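Local coordinates for cellulose 1,4-beta-cellobiosidase (Thermobifida fusca, PDB 4JJJ), which probably hydrolyses cellulose to release cellobiose, this chain being the glycoside hydrolase family 48 catalytic domain of a longer modular cellulase, at residues A[3-8]-A[531-536]; A[11-16]-A[622-627]; A[277-282]-A[386-391]; A[379-384]-A[399-404]. The protein carries 1 engineered substitution. All blocks are in the same frame, centred on the assembly; numbering follows the deposited sequence.

Interaction 1. Residues A[3-8]-A[531-536]. With ZN (zinc ion), chain X.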
loop_
_atom_site.group_PDB
_atom_site.type_symbol
_atom_site.label_atom_id
_atom_site.label_comp_id
_atom_site.label_asym_id
_atom_site.label_seq_id
_atom_site.Cartn_x
_atom_site.Cartn_y
_atom_site.Cartn_z
ATOM N N ASP A 3 18.610 21.788 0.992
ATOM C CA ASP A 3 18.081 21.839 -0.361
ATOM C C ASP A 3 19.221 21.314 -1.296
ATOM O O ASP A 3 18.907 20.651 -2.274
ATOM C CB ASP A 3 17.601 23.249 -0.754
ATOM C CG ASP A 3 16.002 23.466 -0.641
ATOM O OD1 ASP A 3 15.680 24.726 -0.631
ATOM O OD2 ASP A 3 15.111 22.486 -0.520
ATOM N N GLN A 4 20.489 21.532 -0.966
ATOM C CA GLN A 4 21.645 20.928 -1.731
ATOM C C GLN A 4 21.648 19.407 -1.601
ATOM O O GLN A 4 21.777 18.717 -2.587
ATOM C CB GLN A 4 23.032 21.438 -1.298
ATOM C CG GLN A 4 23.558 22.424 -2.345
ATOM C CD GLN A 4 22.544 23.526 -2.669
ATOM O OE1 GLN A 4 21.782 23.464 -3.675
ATOM N NE2 GLN A 4 22.506 24.566 -1.786
ATOM N N ALA A 5 21.310 18.986 -0.374
ATOM C CA ALA A 5 21.216 17.494 -0.090
ATOM C C ALA A 5 20.059 16.907 -0.862
ATOM O O ALA A 5 20.201 15.775 -1.402
ATOM C CB ALA A 5 21.129 17.217 1.367
ATOM N N PHE A 6 18.911 17.607 -0.860
ATOM C CA PHE A 6 17.779 17.159 -1.684
ATOM C C PHE A 6 18.254 16.988 -3.133
ATOM O O PHE A 6 18.006 16.000 -3.772
ATOM C CB PHE A 6 16.605 18.125 -1.602
ATOM C CG PHE A 6 15.609 17.878 -2.694
ATOM C CD1 PHE A 6 14.791 16.799 -2.678
ATOM C CD2 PHE A 6 15.552 18.737 -3.768
ATOM C CE1 PHE A 6 13.920 16.532 -3.763
ATOM C CE2 PHE A 6 14.682 18.504 -4.801
ATOM C CZ PHE A 6 13.888 17.412 -4.834
ATOM N N LEU A 7 18.873 18.031 -3.670
ATOM C CA LEU A 7 19.133 17.970 -5.113
ATOM C C LEU A 7 20.160 16.837 -5.380
ATOM O O LEU A 7 20.050 16.222 -6.414
ATOM C CB LEU A 7 19.620 19.348 -5.620
ATOM C CG LEU A 7 18.560 20.386 -5.807
ATOM C CD1 LEU A 7 19.272 21.787 -5.850
ATOM C CD2 LEU A 7 17.609 20.011 -7.009
ATOM N N GLU A 8 21.083 16.606 -4.494
ATOM C CA GLU A 8 22.090 15.539 -4.674
ATOM C C GLU A 8 21.403 14.171 -4.728
ATOM O O GLU A 8 21.700 13.342 -5.581
ATOM C CB GLU A 8 23.134 15.595 -3.597
ATOM C CG GLU A 8 24.044 14.413 -3.587
ATOM C CD GLU A 8 25.073 14.520 -2.549
ATOM O OE1 GLU A 8 24.774 14.726 -1.305
ATOM O OE2 GLU A 8 26.260 14.231 -3.056
ATOM N N ALA A 531 22.251 11.583 10.488
ATOM C CA ALA A 531 22.493 10.148 10.354
ATOM C C ALA A 531 22.333 9.679 8.938
ATOM O O ALA A 531 23.151 8.948 8.401
ATOM C CB ALA A 531 21.567 9.408 11.309
ATOM N N LEU A 532 21.277 10.124 8.250
ATOM C CA LEU A 532 21.066 9.814 6.841
ATOM C C LEU A 532 22.230 10.295 6.046
ATOM O O LEU A 532 22.724 9.599 5.184
ATOM C CB LEU A 532 19.725 10.320 6.321
ATOM C CG LEU A 532 18.470 9.650 6.972
ATOM C CD1 LEU A 532 17.186 10.364 6.658
ATOM C CD2 LEU A 532 18.337 8.216 6.498
ATOM N N LEU A 533 22.683 11.519 6.263
ATOM C CA LEU A 533 23.787 12.071 5.456
ATOM C C LEU A 533 25.078 11.290 5.640
ATOM O O LEU A 533 25.870 11.170 4.704
ATOM C CB LEU A 533 23.942 13.588 5.774
ATOM C CG LEU A 533 22.950 14.527 5.113
ATOM C CD1 LEU A 533 23.279 15.904 5.725
ATOM C CD2 LEU A 533 23.006 14.551 3.573
ATOM N N ALA A 534 25.211 10.703 6.807
ATOM C CA ALA A 534 26.387 9.917 7.158
ATOM C C ALA A 534 26.476 8.616 6.457
ATOM O O ALA A 534 27.552 7.976 6.498
ATOM C CB ALA A 534 26.447 9.714 8.662
ATOM N N HIS A 535 25.368 8.165 5.855
ATOM C CA HIS A 535 25.292 6.883 5.131
ATOM C C HIS A 535 25.076 7.043 3.589
ATOM O O HIS A 535 24.594 6.142 2.909
ATOM C CB HIS A 535 24.261 5.979 5.795
ATOM C CG HIS A 535 24.619 5.664 7.212
ATOM N ND1 HIS A 535 25.458 4.632 7.568
ATOM C CD2 HIS A 535 24.227 6.234 8.374
ATOM C CE1 HIS A 535 25.594 4.616 8.871
ATOM N NE2 HIS A 535 24.822 5.548 9.388
ATOM N N ARG A 536 25.558 8.148 3.015
ATOM C CA ARG A 536 25.542 8.342 1.562
ATOM C C ARG A 536 26.459 7.340 0.842
ATOM O O ARG A 536 27.544 7.027 1.353
ATOM C CB ARG A 536 25.973 9.780 1.220
ATOM C CG ARG A 536 24.862 10.776 1.461
ATOM C CD ARG A 536 25.275 12.183 1.138
ATOM N NE ARG A 536 25.988 12.647 2.224
ATOM C CZ ARG A 536 26.518 13.882 2.302
ATOM N NH1 ARG A 536 26.414 14.710 1.280
ATOM N NH2 ARG A 536 27.165 14.226 3.398
HETATM ZN ZN ZN X . 26.731 3.357 6.565
HETATM O O HOH W 1 27.408 2.284 8.292
HETATM O O HOH W 2 27.913 4.342 5.391
HETATM O O HOH W 3 25.751 2.042 5.549
#
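Leu533 reaches across to helix 2-14 with its CD2 methyl, which lies 3.9 Å from CB of Ala5; these are the residues whose CA atoms are nearest across the two segments (8.2 Å). The same CD2 has a second role, because it sits over the centre of one face of the Arg536 guanidinium, 3.7 Å above its plane. That group is fixed at its edge as well. NE of Arg536 donates to O of Leu533 at 2.9 Å, near the guanidinium plane and on a carbonyl lone pair, while NH1 of Arg536 meets OE1 of Glu8 at 3.1 Å in a salt bridge. Glu8 presents the syn lone pair of OE1, and OE1 lies only 8° out of the guanidinium plane; the planes of the two groups nevertheless stand 80° apart. Glu8 gets there as a chain extended beyond CG, whereas Arg536 bends at its third torsion (chi3 -81°), which brings its head back over Leu533. Two edge bonds and a methyl on one face thus limit the rotation of the charged group. Leu533 to Arg536 form a type I beta turn. Within it, in the conformer described, one of two modelled, His535 reaches a zinc ion through ND1 at 2.1 Å; three waters also lie within bonding distance, and Gln461 belongs to the same zinc site. Phe630 of helix 620-637 touches both Ala5 and Leu533. The arrangement is that of helix-to-helix-end packing in an (alpha/alpha)6 barrel, apolar toward the third helix and closed by a salt bridge nearer the surface.

Interaction 2. Residues A[11-16]-A[622-627]. With ZN (zinc ion), chain P.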
loop_
_atom_site.group_PDB
_atom_site.type_symbol
_atom_site.label_atom_id
_atom_site.label_comp_id
_atom_site.label_asym_id
_atom_site.label_seq_id
_atom_site.Cartn_x
_atom_site.Cartn_y
_atom_site.Cartn_z
ATOM N N GLU A 11 19.284 13.805 -7.834
ATOM C CA GLU A 11 20.129 13.487 -8.979
ATOM C C GLU A 11 20.547 12.056 -9.040
ATOM O O GLU A 11 20.516 11.443 -10.085
ATOM C CB GLU A 11 21.337 14.466 -9.023
ATOM C CG GLU A 11 22.078 14.484 -10.372
ATOM C CD GLU A 11 22.982 13.280 -10.607
ATOM O OE1 GLU A 11 23.452 12.583 -9.680
ATOM O OE2 GLU A 11 23.228 13.039 -11.815
ATOM N N LYS A 12 20.880 11.489 -7.918
ATOM C CA LYS A 12 21.178 10.042 -7.859
ATOM C C LYS A 12 20.023 9.132 -8.311
ATOM O O LYS A 12 20.165 8.223 -9.041
ATOM C CB LYS A 12 21.625 9.658 -6.445
ATOM C CG LYS A 12 23.019 10.128 -6.005
ATOM C CD LYS A 12 23.263 9.927 -4.517
ATOM C CE LYS A 12 24.569 10.413 -3.965
ATOM N NZ LYS A 12 24.720 10.132 -2.544
ATOM N N ILE A 13 18.835 9.483 -7.823
ATOM C CA ILE A 13 17.636 8.700 -8.115
ATOM C C ILE A 13 17.373 8.774 -9.611
ATOM O O ILE A 13 16.932 7.823 -10.283
ATOM C CB ILE A 13 16.482 9.196 -7.233
ATOM C CG1 ILE A 13 16.699 8.897 -5.785
ATOM C CG2 ILE A 13 15.244 8.466 -7.675
ATOM C CD1 ILE A 13 15.756 9.552 -4.878
ATOM N N LYS A 14 17.574 9.954 -10.222
ATOM C CA LYS A 14 17.192 10.189 -11.608
ATOM C C LYS A 14 18.359 9.882 -12.600
ATOM O O LYS A 14 18.096 9.973 -13.824
ATOM C CB LYS A 14 16.723 11.647 -11.786
ATOM C CG LYS A 14 15.505 12.013 -10.971
ATOM C CD LYS A 14 14.264 11.280 -11.435
ATOM C CE LYS A 14 13.891 11.512 -12.847
ATOM N NZ LYS A 14 13.627 12.916 -13.193
ATOM N N ASP A 15 19.559 9.624 -12.095
ATOM C CA ASP A 15 20.684 9.284 -13.000
ATOM C C ASP A 15 20.541 7.850 -13.519
ATOM O O ASP A 15 20.470 6.907 -12.762
ATOM C CB ASP A 15 22.005 9.551 -12.222
ATOM C CG ASP A 15 23.249 9.320 -13.090
ATOM O OD1 ASP A 15 23.227 8.458 -13.995
ATOM O OD2 ASP A 15 24.243 9.977 -12.802
ATOM N N PRO A 16 20.391 7.676 -14.846
ATOM C CA PRO A 16 20.166 6.319 -15.343
ATOM C C PRO A 16 21.189 5.284 -14.910
ATOM O O PRO A 16 20.846 4.086 -14.770
ATOM C CB PRO A 16 20.219 6.473 -16.871
ATOM C CG PRO A 16 20.409 7.865 -17.176
ATOM C CD PRO A 16 20.498 8.679 -15.907
ATOM N N ALA A 622 12.047 4.445 -0.393
ATOM C CA ALA A 622 12.873 4.858 0.740
ATOM C C ALA A 622 13.798 5.996 0.298
ATOM O O ALA A 622 14.090 6.924 1.046
ATOM C CB ALA A 622 13.667 3.680 1.304
ATOM N N GLN A 623 14.402 5.828 -0.898
ATOM C CA GLN A 623 15.306 6.856 -1.396
ATOM C C GLN A 623 14.564 8.149 -1.631
ATOM O O GLN A 623 15.102 9.233 -1.370
ATOM C CB GLN A 623 16.040 6.368 -2.650
ATOM C CG GLN A 623 16.885 5.087 -2.419
ATOM C CD GLN A 623 17.925 5.306 -1.316
ATOM O OE1 GLN A 623 18.726 6.259 -1.377
ATOM N NE2 GLN A 623 17.933 4.482 -0.312
ATOM N N VAL A 624 13.331 8.081 -2.137
ATOM C CA VAL A 624 12.481 9.292 -2.263
ATOM C C VAL A 624 12.153 9.825 -0.891
ATOM O O VAL A 624 12.249 11.013 -0.612
ATOM C CB VAL A 624 11.233 8.983 -3.103
ATOM C CG1 VAL A 624 10.310 10.163 -3.040
ATOM C CG2 VAL A 624 11.566 8.619 -4.538
ATOM N N GLU A 625 11.815 8.959 0.067
ATOM C CA GLU A 625 11.452 9.379 1.418
ATOM C C GLU A 625 12.551 10.254 1.966
ATOM O O GLU A 625 12.358 11.353 2.479
ATOM C CB GLU A 625 11.187 8.143 2.320
ATOM C CG GLU A 625 10.422 8.499 3.541
ATOM C CD GLU A 625 8.935 8.281 3.381
ATOM O OE1 GLU A 625 8.184 9.242 3.352
ATOM O OE2 GLU A 625 8.452 7.132 3.220
ATOM N N ILE A 626 13.802 9.796 1.771
ATOM C CA ILE A 626 14.964 10.561 2.194
ATOM C C ILE A 626 15.029 11.963 1.500
ATOM O O ILE A 626 15.277 12.979 2.162
ATOM C CB ILE A 626 16.294 9.771 1.994
ATOM C CG1 ILE A 626 16.304 8.497 2.835
ATOM C CG2 ILE A 626 17.460 10.644 2.325
ATOM C CD1 ILE A 626 17.396 7.524 2.329
ATOM N N ALA A 627 14.988 11.942 0.180
ATOM C CA ALA A 627 14.982 13.202 -0.574
ATOM C C ALA A 627 13.935 14.143 -0.010
ATOM O O ALA A 627 14.198 15.301 0.149
ATOM C CB ALA A 627 14.710 12.967 -2.032
HETATM ZN ZN ZN P . 24.617 11.891 -12.489
#
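Ile13 packs on Gln623 where the last turn of helix 2-14 meets helix 620-637, between two residues that hold a metal. The first of these, Glu11, gives OE2 to a zinc ion at 1.9 Å; its chain folds at the second torsion (chi2 -76°), which carries the carboxylate along the helix toward Asp15. Lys12 directs its amine to the carbonyl of Asp537. Ile13 makes the crossing contact: its CD1 lies 3.6 Å from O of Gln623 and 3.9 Å from CB of Gln623, with CG2 of Val624 farther off at 4.3 Å from the same CD1. The methyl therefore rests on the backbone of the facing helix as much as on its side chains, which is possible because the backbones come close here (CA of Ile13 to CA of Gln623, 7.3 Å). Gln623 bends at chi2 (-58°), and its buried amide is satisfied beyond this contact, NE2 by O of Ile541 and OE1 by NE2 of Gln9. Lys14 turns to a salt bridge with Glu60. Asp15, the first residue to leave helical angles, is the second zinc ligand from this chain, through OD2 at 2.0 Å. Ile13 also touches Leu59, and Val624 touches Tyr55, so helix 50-67 lies against both partners, while helix 499-516 packs on Gln623 and Ile626.

Interaction 3. Residues A[277-282]-A[386-391]. With FE (Fe (III) ion), chain N.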
loop_
_atom_site.group_PDB
_atom_site.type_symbol
_atom_site.label_atom_id
_atom_site.label_comp_id
_atom_site.label_asym_id
_atom_site.label_seq_id
_atom_site.Cartn_x
_atom_site.Cartn_y
_atom_site.Cartn_z
ATOM N N ASN A 277 -22.018 -4.652 13.230
ATOM C CA ASN A 277 -22.440 -5.953 13.797
ATOM C C ASN A 277 -22.795 -6.926 12.668
ATOM O O ASN A 277 -23.812 -7.620 12.645
ATOM C CB ASN A 277 -23.570 -5.694 14.767
ATOM C CG ASN A 277 -23.128 -4.731 15.893
ATOM O OD1 ASN A 277 -22.158 -4.966 16.533
ATOM N ND2 ASN A 277 -23.783 -3.589 16.019
ATOM N N CYS A 278 -21.906 -6.972 11.664
ATOM C CA CYS A 278 -22.180 -7.673 10.427
ATOM C C CYS A 278 -21.624 -9.045 10.632
ATOM O O CYS A 278 -20.490 -9.380 10.172
ATOM C CB CYS A 278 -21.497 -6.961 9.261
ATOM S SG CYS A 278 -21.887 -7.610 7.620
ATOM N N VAL A 279 -22.462 -9.924 11.238
ATOM C CA VAL A 279 -22.004 -11.230 11.693
ATOM C C VAL A 279 -22.967 -12.226 11.028
ATOM O O VAL A 279 -24.179 -12.108 11.214
ATOM C CB VAL A 279 -22.055 -11.374 13.211
ATOM C CG1 VAL A 279 -21.689 -12.759 13.643
ATOM C CG2 VAL A 279 -21.087 -10.408 13.838
ATOM N N GLY A 280 -22.423 -13.174 10.284
ATOM C CA GLY A 280 -23.215 -14.163 9.554
ATOM C C GLY A 280 -23.403 -13.689 8.121
ATOM O O GLY A 280 -24.155 -12.758 7.849
ATOM N N ALA A 281 -22.706 -14.316 7.184
ATOM C CA ALA A 281 -22.801 -13.906 5.843
ATOM C C ALA A 281 -24.218 -13.935 5.248
ATOM O O ALA A 281 -24.572 -13.034 4.538
ATOM C CB ALA A 281 -21.833 -14.659 4.981
ATOM N N THR A 282 -25.075 -14.912 5.636
ATOM C CA THR A 282 -26.440 -14.929 5.090
ATOM C C THR A 282 -27.387 -13.998 5.824
ATOM O O THR A 282 -28.366 -13.630 5.231
ATOM C CB THR A 282 -27.065 -16.365 5.106
ATOM O OG1 THR A 282 -26.940 -16.861 6.451
ATOM C CG2 THR A 282 -26.281 -17.241 4.188
ATOM N N ASP A 386 -17.517 -13.716 9.967
ATOM C CA ASP A 386 -17.488 -14.717 11.020
ATOM C C ASP A 386 -17.808 -14.033 12.324
ATOM O O ASP A 386 -18.039 -12.864 12.432
ATOM C CB ASP A 386 -16.121 -15.371 11.114
ATOM C CG ASP A 386 -16.153 -16.814 11.543
ATOM O OD1 ASP A 386 -17.234 -17.261 12.073
ATOM O OD2 ASP A 386 -15.123 -17.485 11.184
ATOM N N THR A 387 -17.899 -14.875 13.350
ATOM C CA THR A 387 -18.272 -14.407 14.690
ATOM C C THR A 387 -17.057 -14.038 15.458
ATOM O O THR A 387 -16.159 -14.846 15.731
ATOM C CB THR A 387 -18.934 -15.614 15.399
ATOM O OG1 THR A 387 -20.129 -15.890 14.669
ATOM C CG2 THR A 387 -19.167 -15.180 16.882
ATOM N N PRO A 388 -16.918 -12.750 15.808
ATOM C CA PRO A 388 -15.779 -12.448 16.623
ATOM C C PRO A 388 -15.939 -12.815 18.077
ATOM O O PRO A 388 -17.121 -12.971 18.495
ATOM C CB PRO A 388 -15.676 -10.934 16.503
ATOM C CG PRO A 388 -16.695 -10.530 15.585
ATOM C CD PRO A 388 -17.748 -11.595 15.579
ATOM N N PRO A 389 -14.834 -12.842 18.830
ATOM C CA PRO A 389 -14.940 -13.195 20.253
ATOM C C PRO A 389 -15.860 -12.252 20.978
ATOM O O PRO A 389 -15.880 -10.987 20.766
ATOM C CB PRO A 389 -13.531 -13.068 20.817
ATOM C CG PRO A 389 -12.608 -12.800 19.679
ATOM C CD PRO A 389 -13.410 -12.624 18.428
ATOM N N THR A 390 -16.613 -12.773 21.917
ATOM C CA THR A 390 -17.449 -11.920 22.738
ATOM C C THR A 390 -16.608 -10.863 23.540
ATOM O O THR A 390 -15.544 -11.189 24.024
ATOM C CB THR A 390 -18.170 -12.808 23.751
ATOM O OG1 THR A 390 -18.941 -13.734 22.978
ATOM C CG2 THR A 390 -19.156 -12.032 24.589
ATOM N N GLY A 391 -17.105 -9.638 23.571
ATOM C CA GLY A 391 -16.371 -8.611 24.279
ATOM C C GLY A 391 -15.282 -7.888 23.466
ATOM O O GLY A 391 -14.650 -6.919 23.958
HETATM FE FE FE N . -17.516 -19.349 12.529
HETATM O O HOH W 4 -17.937 -10.397 11.007
HETATM O O HOH W 5 -16.013 -20.133 11.403
HETATM O O HOH W 6 -16.982 -19.346 14.810
HETATM O O HOH W 7 -15.723 -18.825 13.163
HETATM O O HOH W 8 -18.101 -18.236 14.057
#
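Val279 wedges its two methyls against the 386-391 loop, and this is the close-packed part of the contact. CG1 lies 3.6 Å from OG1 of Thr387 and 3.8 Å from the carbonyl O of Asp386; CG2 lies 3.9 Å from CD of the Pro388 ring. The branches divide the work because CG1 stands anti to the backbone N (chi1 175°), leaving CG2 beside that nitrogen and facing the proline. Tyr399 of strand 398-401 touches both Val279 and Pro388, its hydroxyl lying against CG2 of Val279. Beside this patch a water joins the backbones, donating to O of Cys278 and to O of Asp386, 2.9 Å in each case, and so bridges two acceptors that could not bond each other directly. Cys278, buried at the centre of an inverse gamma turn, is joined to Cys284 by a disulfide, and Gly280, with a positive phi (96°), bonds through its backbone to Tyr385.

The other side, with the exposed Thr387, is looser and polar. The CB of Asp386 points away from the 277-282 loop, and the carboxylate holds an iron(III) ion through OD1 at 2.2 Å. The modelled waters around the iron crowd one another too closely to be all present at once, so the rest of its shell is uncertain. OD1 also accepts the backbone N-H of Thr387 at 2.8 Å, on its anti side and 25° out of the carboxylate plane, a bond that steadies the metal-bearing group from within its own segment. The arrangement is typical of two irregular surface loops packed side by side, here at a peripheral iron site.

Interaction 4. Residues A[379-384]-A[399-404]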
loop_
_atom_site.group_PDB
_atom_site.type_symbol
_atom_site.label_atom_id
_atom_site.label_comp_id
_atom_site.label_asym_id
_atom_site.label_seq_id
_atom_site.Cartn_x
_atom_site.Cartn_y
_atom_site.Cartn_z
ATOM N N ASN A 379 -15.281 -4.894 9.129
ATOM C CA ASN A 379 -16.736 -5.249 9.071
ATOM C C ASN A 379 -16.968 -6.746 8.715
ATOM O O ASN A 379 -18.107 -7.180 8.560
ATOM C CB ASN A 379 -17.479 -4.380 8.035
ATOM C CG ASN A 379 -18.988 -4.416 8.229
ATOM O OD1 ASN A 379 -19.444 -4.152 9.299
ATOM N ND2 ASN A 379 -19.699 -4.652 7.213
ATOM N N SER A 380 -15.914 -7.465 8.400
ATOM C CA SER A 380 -16.022 -8.882 8.007
ATOM C C SER A 380 -14.984 -9.670 8.747
ATOM O O SER A 380 -13.819 -9.822 8.326
ATOM C CB SER A 380 -15.833 -9.060 6.541
ATOM O OG SER A 380 -16.042 -10.409 6.076
ATOM N N TRP A 381 -15.355 -10.212 9.940
ATOM C CA TRP A 381 -14.411 -10.987 10.668
ATOM C C TRP A 381 -13.885 -12.208 9.856
ATOM O O TRP A 381 -14.656 -13.023 9.380
ATOM C CB TRP A 381 -15.058 -11.427 12.019
ATOM C CG TRP A 381 -14.068 -11.832 13.021
ATOM C CD1 TRP A 381 -13.902 -13.101 13.521
ATOM C CD2 TRP A 381 -13.073 -11.023 13.676
ATOM N NE1 TRP A 381 -12.841 -13.119 14.394
ATOM C CE2 TRP A 381 -12.319 -11.853 14.497
ATOM C CE3 TRP A 381 -12.742 -9.664 13.623
ATOM C CZ2 TRP A 381 -11.263 -11.367 15.297
ATOM C CZ3 TRP A 381 -11.724 -9.176 14.386
ATOM C CH2 TRP A 381 -10.983 -10.033 15.236
ATOM N N LYS A 382 -12.566 -12.335 9.816
ATOM C CA LYS A 382 -11.843 -13.400 9.163
ATOM C C LYS A 382 -12.158 -13.383 7.684
ATOM O O LYS A 382 -11.946 -14.397 6.937
ATOM C CB LYS A 382 -12.129 -14.740 9.801
ATOM C CG LYS A 382 -11.414 -14.815 11.138
ATOM C CD LYS A 382 -11.857 -16.059 11.831
ATOM C CE LYS A 382 -11.111 -16.162 13.138
ATOM N NZ LYS A 382 -11.581 -17.387 13.873
ATOM N N GLY A 383 -12.708 -12.306 7.212
ATOM C CA GLY A 383 -13.118 -12.254 5.784
ATOM C C GLY A 383 -14.233 -13.194 5.316
ATOM O O GLY A 383 -14.401 -13.359 4.108
ATOM N N SER A 384 -15.072 -13.594 6.247
ATOM C CA SER A 384 -16.240 -14.431 5.953
ATOM C C SER A 384 -17.421 -14.015 6.851
ATOM O O SER A 384 -18.327 -14.798 7.095
ATOM C CB SER A 384 -15.918 -15.893 6.071
ATOM O OG SER A 384 -15.483 -16.212 7.406
ATOM N N TYR A 399 -15.132 -4.448 14.105
ATOM C CA TYR A 399 -14.445 -5.119 15.137
ATOM C C TYR A 399 -12.987 -4.847 15.160
ATOM O O TYR A 399 -12.339 -5.010 14.108
ATOM C CB TYR A 399 -14.674 -6.636 15.001
ATOM C CG TYR A 399 -16.170 -6.965 15.192
ATOM C CD1 TYR A 399 -16.693 -6.992 16.442
ATOM C CD2 TYR A 399 -16.977 -7.139 14.099
ATOM C CE1 TYR A 399 -18.064 -7.219 16.621
ATOM C CE2 TYR A 399 -18.333 -7.367 14.270
ATOM C CZ TYR A 399 -18.829 -7.415 15.542
ATOM O OH TYR A 399 -20.210 -7.604 15.770
ATOM N N TYR A 400 -12.407 -4.566 16.322
ATOM C CA TYR A 400 -10.960 -4.327 16.449
ATOM C C TYR A 400 -10.149 -5.506 15.959
ATOM O O TYR A 400 -10.389 -6.645 16.332
ATOM C CB TYR A 400 -10.588 -4.014 17.916
ATOM C CG TYR A 400 -9.099 -3.975 18.115
ATOM C CD1 TYR A 400 -8.349 -2.974 17.518
ATOM C CD2 TYR A 400 -8.431 -4.890 18.865
ATOM C CE1 TYR A 400 -6.984 -2.922 17.611
ATOM C CE2 TYR A 400 -7.093 -4.841 19.055
ATOM C CZ TYR A 400 -6.287 -3.871 18.394
ATOM O OH TYR A 400 -4.902 -3.799 18.520
ATOM N N ASP A 401 -9.174 -5.262 15.092
ATOM C CA ASP A 401 -8.283 -6.264 14.547
ATOM C C ASP A 401 -6.838 -5.763 14.733
ATOM O O ASP A 401 -6.423 -4.773 14.181
ATOM C CB ASP A 401 -8.517 -6.610 13.075
ATOM C CG ASP A 401 -7.882 -7.919 12.650
ATOM O OD1 ASP A 401 -6.876 -8.317 13.276
ATOM O OD2 ASP A 401 -8.460 -8.533 11.699
ATOM N N TRP A 402 -6.136 -6.448 15.637
ATOM C CA TRP A 402 -4.753 -6.084 15.942
ATOM C C TRP A 402 -3.745 -6.345 14.760
ATOM O O TRP A 402 -2.659 -5.846 14.756
ATOM C CB TRP A 402 -4.209 -6.848 17.103
ATOM C CG TRP A 402 -4.051 -8.332 17.007
ATOM C CD1 TRP A 402 -5.005 -9.276 17.109
ATOM C CD2 TRP A 402 -2.815 -9.016 16.690
ATOM N NE1 TRP A 402 -4.449 -10.519 16.933
ATOM C CE2 TRP A 402 -3.089 -10.381 16.736
ATOM C CE3 TRP A 402 -1.516 -8.593 16.488
ATOM C CZ2 TRP A 402 -2.132 -11.352 16.416
ATOM C CZ3 TRP A 402 -0.549 -9.513 16.238
ATOM C CH2 TRP A 402 -0.874 -10.908 16.180
ATOM N N GLN A 403 -4.256 -7.064 13.744
ATOM C CA GLN A 403 -3.468 -7.477 12.585
ATOM C C GLN A 403 -4.342 -7.464 11.315
ATOM O O GLN A 403 -4.582 -8.441 10.668
ATOM C CB GLN A 403 -2.815 -8.866 12.777
ATOM C CG GLN A 403 -3.813 -9.934 13.277
ATOM C CD GLN A 403 -3.236 -11.312 13.327
ATOM O OE1 GLN A 403 -2.079 -11.595 12.884
ATOM N NE2 GLN A 403 -4.139 -12.275 13.693
ATOM N N PRO A 404 -4.847 -6.294 10.937
ATOM C CA PRO A 404 -5.756 -6.287 9.762
ATOM C C PRO A 404 -5.198 -6.953 8.531
ATOM O O PRO A 404 -4.071 -6.670 8.158
ATOM C CB PRO A 404 -5.963 -4.767 9.531
ATOM C CG PRO A 404 -5.696 -4.134 10.853
ATOM C CD PRO A 404 -4.565 -4.904 11.417
HETATM O O HOH W 9 -10.403 -10.544 11.474
#
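Trp381 and Tyr399 meet with their side chains at about a right angle, but the tyrosine offers its CB and not its ring: CB of Tyr399 is 3.8 Å from CE3 of Trp381, approaching the indole obliquely. The six-membered end of the indole then extends along the strand. Its CZ3 and CH2 edge points at the carbonyl O of Tyr400, 3.5 Å from CZ3 and 3.6 Å from CH2, with the oxygen near the ring plane; such a position allows a weak electrostatic attraction between the aromatic C-H groups and the carbonyl. CG of Trp381 is anti to the backbone N (chi1 -161°), the setting that swings the ring from the loop across to strand 398-401. By contrast the CB of Tyr400 points away from the loop, so this residue contributes backbone alone.

A water lies 3.3 Å above one face of the indole, offset toward its rim. It donates to OD2 of Asp401 at 2.8 Å and accepts the N-H of Lys382 at 3.3 Å, linking the segments across that face of the ring. The other carboxylate oxygen of Asp401 is used at home: OD1 accepts the N-H of Gln403 at 2.9 Å, from above the carboxylate plane, 38° out of it. Hydrogen bonds thus hold both carboxylate oxygens. Tyr399 and Asp401 pair through their backbones with Thr378 and Gly376 of strand 376-378, from which the Trp381 loop emerges. This is a tryptophan folded back with its edge against a neighbouring strand of an antiparallel sheet, followed by an Asx turn at Asp401.

Interactions 1 and 2 share helix 2-14 and touch, their centres 10 Å apart, with Phe6 packing on Ala627; they join helix 2-14 to helices 519-533 and 620-637. Interaction 2 is buried and rests on an isoleucine methyl packed on backbone and aliphatic atoms, whereas interaction 1 is partly exposed and adds a salt bridge. Interactions 3 and 4 lie on the opposite side of the chain's centre, also 10 Å apart. Interaction 3 joins two loops, interaction 4 a loop and a strand; both are partly buried and bridged by water. Asp386 N and Trp381 O probably hydrogen-bond between them. The metal ligands of interactions 1 and 2 make no contact with the facing segment.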